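Local coordinates for protein acyl-CoA thioesterase II TesB2 (Mycobacterium marinum, PDB 3U0A) that probably hydrolyses fatty acyl-CoA thioesters to free fatty acids and CoA, at residues G230-S242 with H254-V268. Numbering follows the deposited sequence.
Sequences GFRADEWLLYDQS and HGKIFTQGGELVAAV. With SO4 (sulfate ion), chain L.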
loop_
_atom_site.group_PDB
_atom_site.type_symbol
_atom_site.label_atom_id
_atom_site.label_comp_id
_atom_site.label_asym_id
_atom_site.label_seq_id
_atom_site.Cartn_x
_atom_site.Cartn_y
_atom_site.Cartn_z
ATOM N N GLY A 230 8.660 -14.699 -9.007
ATOM C CA GLY A 230 9.931 -15.114 -8.439
ATOM C C GLY A 230 11.117 -14.382 -9.040
ATOM O O GLY A 230 11.117 -14.010 -10.227
ATOM N N PHE A 231 12.124 -14.181 -8.209
ATOM C CA PHE A 231 13.348 -13.489 -8.605
ATOM C C PHE A 231 14.502 -14.033 -7.758
ATOM O O PHE A 231 14.305 -14.918 -6.932
ATOM C CB PHE A 231 13.181 -11.976 -8.359
ATOM C CG PHE A 231 12.960 -11.629 -6.905
ATOM C CD1 PHE A 231 11.687 -11.634 -6.364
ATOM C CD2 PHE A 231 14.039 -11.343 -6.083
ATOM C CE1 PHE A 231 11.483 -11.342 -5.030
ATOM C CE2 PHE A 231 13.852 -11.056 -4.748
ATOM C CZ PHE A 231 12.570 -11.054 -4.215
ATOM N N ARG A 232 15.687 -13.476 -7.944
ATOM C CA ARG A 232 16.811 -13.755 -7.077
ATOM C C ARG A 232 17.532 -12.478 -6.661
ATOM O O ARG A 232 17.954 -11.696 -7.512
ATOM C CB ARG A 232 17.770 -14.673 -7.807
ATOM C CG ARG A 232 17.310 -16.125 -7.871
ATOM C CD ARG A 232 18.458 -17.098 -8.125
ATOM N NE ARG A 232 19.436 -17.096 -7.021
ATOM C CZ ARG A 232 19.428 -17.918 -5.971
ATOM N NH1 ARG A 232 18.493 -18.849 -5.835
ATOM N NH2 ARG A 232 20.377 -17.799 -5.045
ATOM N N ALA A 233 17.681 -12.263 -5.353
ATOM C CA ALA A 233 18.359 -11.079 -4.837
ATOM C C ALA A 233 19.878 -11.103 -4.914
ATOM O O ALA A 233 20.477 -10.125 -4.581
ATOM C CB ALA A 233 17.942 -10.842 -3.427
ATOM N N ASP A 234 20.488 -12.225 -5.299
ATOM C CA ASP A 234 21.902 -12.252 -5.664
ATOM C C ASP A 234 22.147 -12.044 -7.189
ATOM O O ASP A 234 23.273 -12.234 -7.684
ATOM C CB ASP A 234 22.585 -13.547 -5.185
ATOM C CG ASP A 234 21.798 -14.806 -5.541
ATOM O OD1 ASP A 234 20.758 -14.700 -6.230
ATOM O OD2 ASP A 234 22.206 -15.896 -5.090
ATOM N N GLU A 235 21.095 -11.641 -7.905
ATOM C CA GLU A 235 21.189 -11.218 -9.308
ATOM C C GLU A 235 20.684 -9.791 -9.404
ATOM O O GLU A 235 19.984 -9.329 -8.510
ATOM C CB GLU A 235 20.364 -12.150 -10.211
ATOM C CG GLU A 235 21.069 -13.477 -10.515
ATOM C CD GLU A 235 20.284 -14.417 -11.446
ATOM O OE1 GLU A 235 19.138 -14.067 -11.907
ATOM O OE2 GLU A 235 20.856 -15.508 -11.748
ATOM N N TRP A 236 21.031 -9.084 -10.471
ATOM C CA TRP A 236 20.639 -7.690 -10.574
ATOM C C TRP A 236 19.131 -7.482 -10.543
ATOM O O TRP A 236 18.372 -8.138 -11.290
ATOM C CB TRP A 236 21.228 -7.041 -11.823
ATOM C CG TRP A 236 22.719 -6.764 -11.721
ATOM C CD1 TRP A 236 23.737 -7.360 -12.439
ATOM C CD2 TRP A 236 23.391 -5.779 -10.855
ATOM N NE1 TRP A 236 24.943 -6.844 -12.079
ATOM C CE2 TRP A 236 24.813 -5.901 -11.135
ATOM C CE3 TRP A 236 22.964 -4.854 -9.901
ATOM C CZ2 TRP A 236 25.766 -5.134 -10.477
ATOM C CZ3 TRP A 236 23.926 -4.087 -9.246
ATOM C CH2 TRP A 236 25.309 -4.231 -9.535
ATOM N N LEU A 237 18.712 -6.585 -9.643
ATOM C CA LEU A 237 17.359 -6.030 -9.586
ATOM C C LEU A 237 17.426 -4.517 -9.855
ATOM O O LEU A 237 18.277 -3.818 -9.296
ATOM C CB LEU A 237 16.747 -6.268 -8.209
ATOM C CG LEU A 237 16.665 -7.705 -7.741
ATOM C CD1 LEU A 237 16.368 -7.757 -6.260
ATOM C CD2 LEU A 237 15.650 -8.507 -8.570
ATOM N N LEU A 238 16.543 -4.021 -10.715
ATOM C CA LEU A 238 16.387 -2.590 -10.900
ATOM C C LEU A 238 15.194 -2.062 -10.123
ATOM O O LEU A 238 14.058 -2.529 -10.281
ATOM C CB LEU A 238 16.195 -2.236 -12.351
ATOM C CG LEU A 238 15.758 -0.798 -12.702
ATOM C CD1 LEU A 238 16.902 0.188 -12.518
ATOM C CD2 LEU A 238 15.276 -0.776 -14.131
ATOM N N TYR A 239 15.480 -1.086 -9.276
ATOM C CA TYR A 239 14.472 -0.441 -8.524
ATOM C C TYR A 239 14.104 0.856 -9.194
ATOM O O TYR A 239 14.847 1.821 -9.145
ATOM C CB TYR A 239 14.953 -0.115 -7.140
ATOM C CG TYR A 239 13.847 -0.127 -6.134
ATOM C CD1 TYR A 239 12.489 -0.136 -6.508
ATOM C CD2 TYR A 239 14.145 -0.117 -4.788
ATOM C CE1 TYR A 239 11.478 -0.167 -5.535
ATOM C CE2 TYR A 239 13.145 -0.141 -3.815
ATOM C CZ TYR A 239 11.828 -0.186 -4.166
ATOM O OH TYR A 239 10.921 -0.248 -3.120
ATOM N N ASP A 240 12.933 0.881 -9.790
ATOM C CA ASP A 240 12.436 2.090 -10.398
ATOM C C ASP A 240 11.496 2.805 -9.409
ATOM O O ASP A 240 10.420 2.298 -9.102
ATOM C CB ASP A 240 11.753 1.741 -11.713
ATOM C CG ASP A 240 11.302 2.934 -12.457
ATOM O OD1 ASP A 240 11.957 3.979 -12.388
ATOM O OD2 ASP A 240 10.277 2.817 -13.112
ATOM N N GLN A 241 11.948 3.965 -8.923
ATOM C CA GLN A 241 11.333 4.661 -7.780
ATOM C C GLN A 241 10.835 6.034 -8.160
ATOM O O GLN A 241 11.262 6.613 -9.167
ATOM C CB GLN A 241 12.320 4.863 -6.623
ATOM C CG GLN A 241 13.137 3.663 -6.240
ATOM C CD GLN A 241 14.181 3.986 -5.171
ATOM O OE1 GLN A 241 14.780 5.055 -5.185
ATOM N NE2 GLN A 241 14.406 3.054 -4.251
ATOM N N SER A 242 9.922 6.539 -7.334
ATOM C CA SER A 242 9.431 7.895 -7.465
ATOM C C SER A 242 8.788 8.378 -6.173
ATOM O O SER A 242 8.357 7.589 -5.346
ATOM C CB SER A 242 8.435 8.015 -8.627
ATOM O OG SER A 242 7.081 8.105 -8.191
ATOM N N HIS A 254 7.153 5.346 -3.873
ATOM C CA HIS A 254 6.550 4.293 -4.674
ATOM C C HIS A 254 7.576 3.692 -5.567
ATOM O O HIS A 254 8.355 4.434 -6.205
ATOM C CB HIS A 254 5.462 4.882 -5.555
ATOM C CG HIS A 254 4.933 3.915 -6.573
ATOM N ND1 HIS A 254 4.105 2.918 -6.250
ATOM C CD2 HIS A 254 5.191 3.790 -7.947
ATOM C CE1 HIS A 254 3.813 2.199 -7.357
ATOM N NE2 HIS A 254 4.483 2.734 -8.391
ATOM N N GLY A 255 7.576 2.367 -5.687
ATOM C CA GLY A 255 8.437 1.772 -6.675
ATOM C C GLY A 255 8.076 0.406 -7.179
ATOM O O GLY A 255 7.250 -0.269 -6.584
ATOM N N LYS A 256 8.738 0.022 -8.278
ATOM C CA LYS A 256 8.603 -1.290 -8.893
ATOM C C LYS A 256 9.981 -1.891 -9.082
ATOM O O LYS A 256 10.932 -1.201 -9.357
ATOM C CB LYS A 256 7.936 -1.189 -10.257
ATOM C CG LYS A 256 6.831 -0.177 -10.329
ATOM C CD LYS A 256 5.797 -0.590 -11.363
ATOM C CE LYS A 256 4.587 0.355 -11.341
ATOM N NZ LYS A 256 4.883 1.700 -11.921
ATOM N N ILE A 257 10.079 -3.191 -8.933
ATOM C CA ILE A 257 11.357 -3.845 -8.991
ATOM C C ILE A 257 11.351 -4.857 -10.125
ATOM O O ILE A 257 10.444 -5.671 -10.234
ATOM C CB ILE A 257 11.686 -4.482 -7.635
ATOM C CG1 ILE A 257 12.040 -3.396 -6.645
ATOM C CG2 ILE A 257 12.871 -5.404 -7.741
ATOM C CD1 ILE A 257 11.313 -3.504 -5.345
ATOM N N PHE A 258 12.341 -4.746 -11.005
ATOM C CA PHE A 258 12.460 -5.640 -12.138
ATOM C C PHE A 258 13.763 -6.428 -12.055
ATOM O O PHE A 258 14.748 -5.960 -11.482
ATOM C CB PHE A 258 12.492 -4.881 -13.422
ATOM C CG PHE A 258 11.297 -4.079 -13.678
ATOM C CD1 PHE A 258 10.326 -4.546 -14.527
ATOM C CD2 PHE A 258 11.171 -2.817 -13.152
ATOM C CE1 PHE A 258 9.210 -3.781 -14.816
ATOM C CE2 PHE A 258 10.069 -2.045 -13.433
ATOM C CZ PHE A 258 9.078 -2.524 -14.261
ATOM N N THR A 259 13.750 -7.619 -12.635
ATOM C CA THR A 259 14.983 -8.356 -12.885
ATOM C C THR A 259 15.650 -7.718 -14.098
ATOM O O THR A 259 15.025 -6.887 -14.795
ATOM C CB THR A 259 14.721 -9.845 -13.202
ATOM O OG1 THR A 259 14.109 -9.966 -14.488
ATOM C CG2 THR A 259 13.802 -10.470 -12.145
ATOM N N GLN A 260 16.881 -8.119 -14.375
ATOM C CA GLN A 260 17.579 -7.576 -15.513
ATOM C C GLN A 260 16.939 -8.025 -16.847
ATOM O O GLN A 260 16.940 -7.284 -17.822
ATOM C CB GLN A 260 19.032 -7.967 -15.459
ATOM C CG GLN A 260 19.939 -6.885 -16.008
ATOM C CD GLN A 260 21.404 -7.277 -15.936
ATOM O OE1 GLN A 260 21.736 -8.397 -15.515
ATOM N NE2 GLN A 260 22.284 -6.367 -16.344
ATOM N N GLY A 261 16.360 -9.216 -16.882
ATOM C CA GLY A 261 15.615 -9.659 -18.062
ATOM C C GLY A 261 14.239 -9.007 -18.210
ATOM O O GLY A 261 13.482 -9.343 -19.128
ATOM N N GLY A 262 13.893 -8.094 -17.301
ATOM C CA GLY A 262 12.733 -7.219 -17.501
ATOM C C GLY A 262 11.456 -7.697 -16.864
ATOM O O GLY A 262 10.418 -7.147 -17.131
ATOM N N GLU A 263 11.534 -8.719 -16.019
ATOM C CA GLU A 263 10.377 -9.201 -15.311
ATOM C C GLU A 263 10.066 -8.309 -14.121
ATOM O O GLU A 263 10.930 -8.077 -13.284
ATOM C CB GLU A 263 10.604 -10.613 -14.782
ATOM C CG GLU A 263 10.846 -11.685 -15.830
ATOM C CD GLU A 263 9.576 -12.108 -16.598
ATOM O OE1 GLU A 263 8.554 -12.479 -15.953
ATOM O OE2 GLU A 263 9.618 -12.101 -17.871
ATOM N N LEU A 264 8.818 -7.845 -14.037
ATOM C CA LEU A 264 8.334 -7.082 -12.890
ATOM C C LEU A 264 8.004 -8.078 -11.780
ATOM O O LEU A 264 7.159 -8.941 -11.963
ATOM C CB LEU A 264 7.089 -6.254 -13.290
ATOM C CG LEU A 264 6.291 -5.580 -12.190
ATOM C CD1 LEU A 264 7.140 -4.598 -11.406
ATOM C CD2 LEU A 264 5.129 -4.872 -12.831
ATOM N N VAL A 265 8.681 -7.941 -10.642
ATOM C CA VAL A 265 8.649 -8.950 -9.596
ATOM C C VAL A 265 8.095 -8.459 -8.282
ATOM O O VAL A 265 7.625 -9.286 -7.514
ATOM C CB VAL A 265 10.058 -9.548 -9.367
ATOM C CG1 VAL A 265 10.590 -10.129 -10.670
ATOM C CG2 VAL A 265 11.030 -8.508 -8.841
ATOM N N ALA A 266 8.150 -7.134 -8.026
ATOM C CA ALA A 266 7.537 -6.506 -6.828
ATOM C C ALA A 266 7.196 -5.009 -6.989
ATOM O O ALA A 266 7.823 -4.291 -7.777
ATOM C CB ALA A 266 8.394 -6.736 -5.580
ATOM N N ALA A 267 6.149 -4.576 -6.276
ATOM C CA ALA A 267 5.712 -3.186 -6.202
ATOM C C ALA A 267 5.728 -2.779 -4.756
ATOM O O ALA A 267 5.480 -3.604 -3.884
ATOM C CB ALA A 267 4.318 -3.010 -6.770
ATOM N N VAL A 268 6.072 -1.527 -4.485
ATOM C CA VAL A 268 6.113 -1.039 -3.110
ATOM C C VAL A 268 5.589 0.380 -3.052
ATOM O O VAL A 268 5.879 1.182 -3.931
ATOM C CB VAL A 268 7.549 -1.003 -2.523
ATOM C CG1 VAL A 268 7.533 -0.449 -1.112
ATOM C CG2 VAL A 268 8.219 -2.377 -2.548
HETATM S S SO4 L . 3.080 5.208 -11.854
HETATM O O1 SO4 L . 2.759 4.073 -10.932
HETATM O O2 SO4 L . 2.191 6.409 -11.544
HETATM O O3 SO4 L . 4.548 5.500 -11.729
HETATM O O4 SO4 L . 2.756 4.741 -13.254
#
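Ile257 drives its CG1-CD1 arm over one face of the Tyr239 ring, where CG1 sits 3.7 Å from the ring centroid in a CH-pi contact. The ring also fits over the bare backbone of Gly255, whose CA lies 3.8 Å from Tyr239 CE1. Gln241 CG lies over the rim of the opposite face. The phenol reaches past the middle strand to strand 264-268, where Tyr239 OH is 3.5 Å from Val268 CG2, and its hydroxyl is hydrogen-bonded to Ser197 of helix 186-200. On the same side of the sheet, Ile257 CG2 reaches diagonally to Leu237 CB, 4.0 Å away. Strands 237-242 and 254-259 belong to an antiparallel hairpin in the C-terminal HotDog-family region of the chain, and this apolar side of the sheet is laid against helix 186-200, as in a hotdog fold. Backbone bonds pair Leu238 with Phe258 and Asp240 with Lys256 in both directions. Next to them, strand 264-268 carries a classic beta bulge, in which two residues, Val265 and Ala266, stand opposite the single Ile257. Phe231 crosses Val265 at about a right angle, with Phe231 CB 3.9 Å from Val265 CG1; its CG lies between the backbone N and the carbonyl carbon (chi1 62°), which lays the ring against the valine. On the reverse side, the Phe258 ring turns its edge to Asp240 CB and receives Leu264 CD1 on one face. Farther along, Lys256 NZ makes a weak 3.3 Å bond to O1 of a sulfate, probably from the crystallisation liquor, that Lys168 also binds.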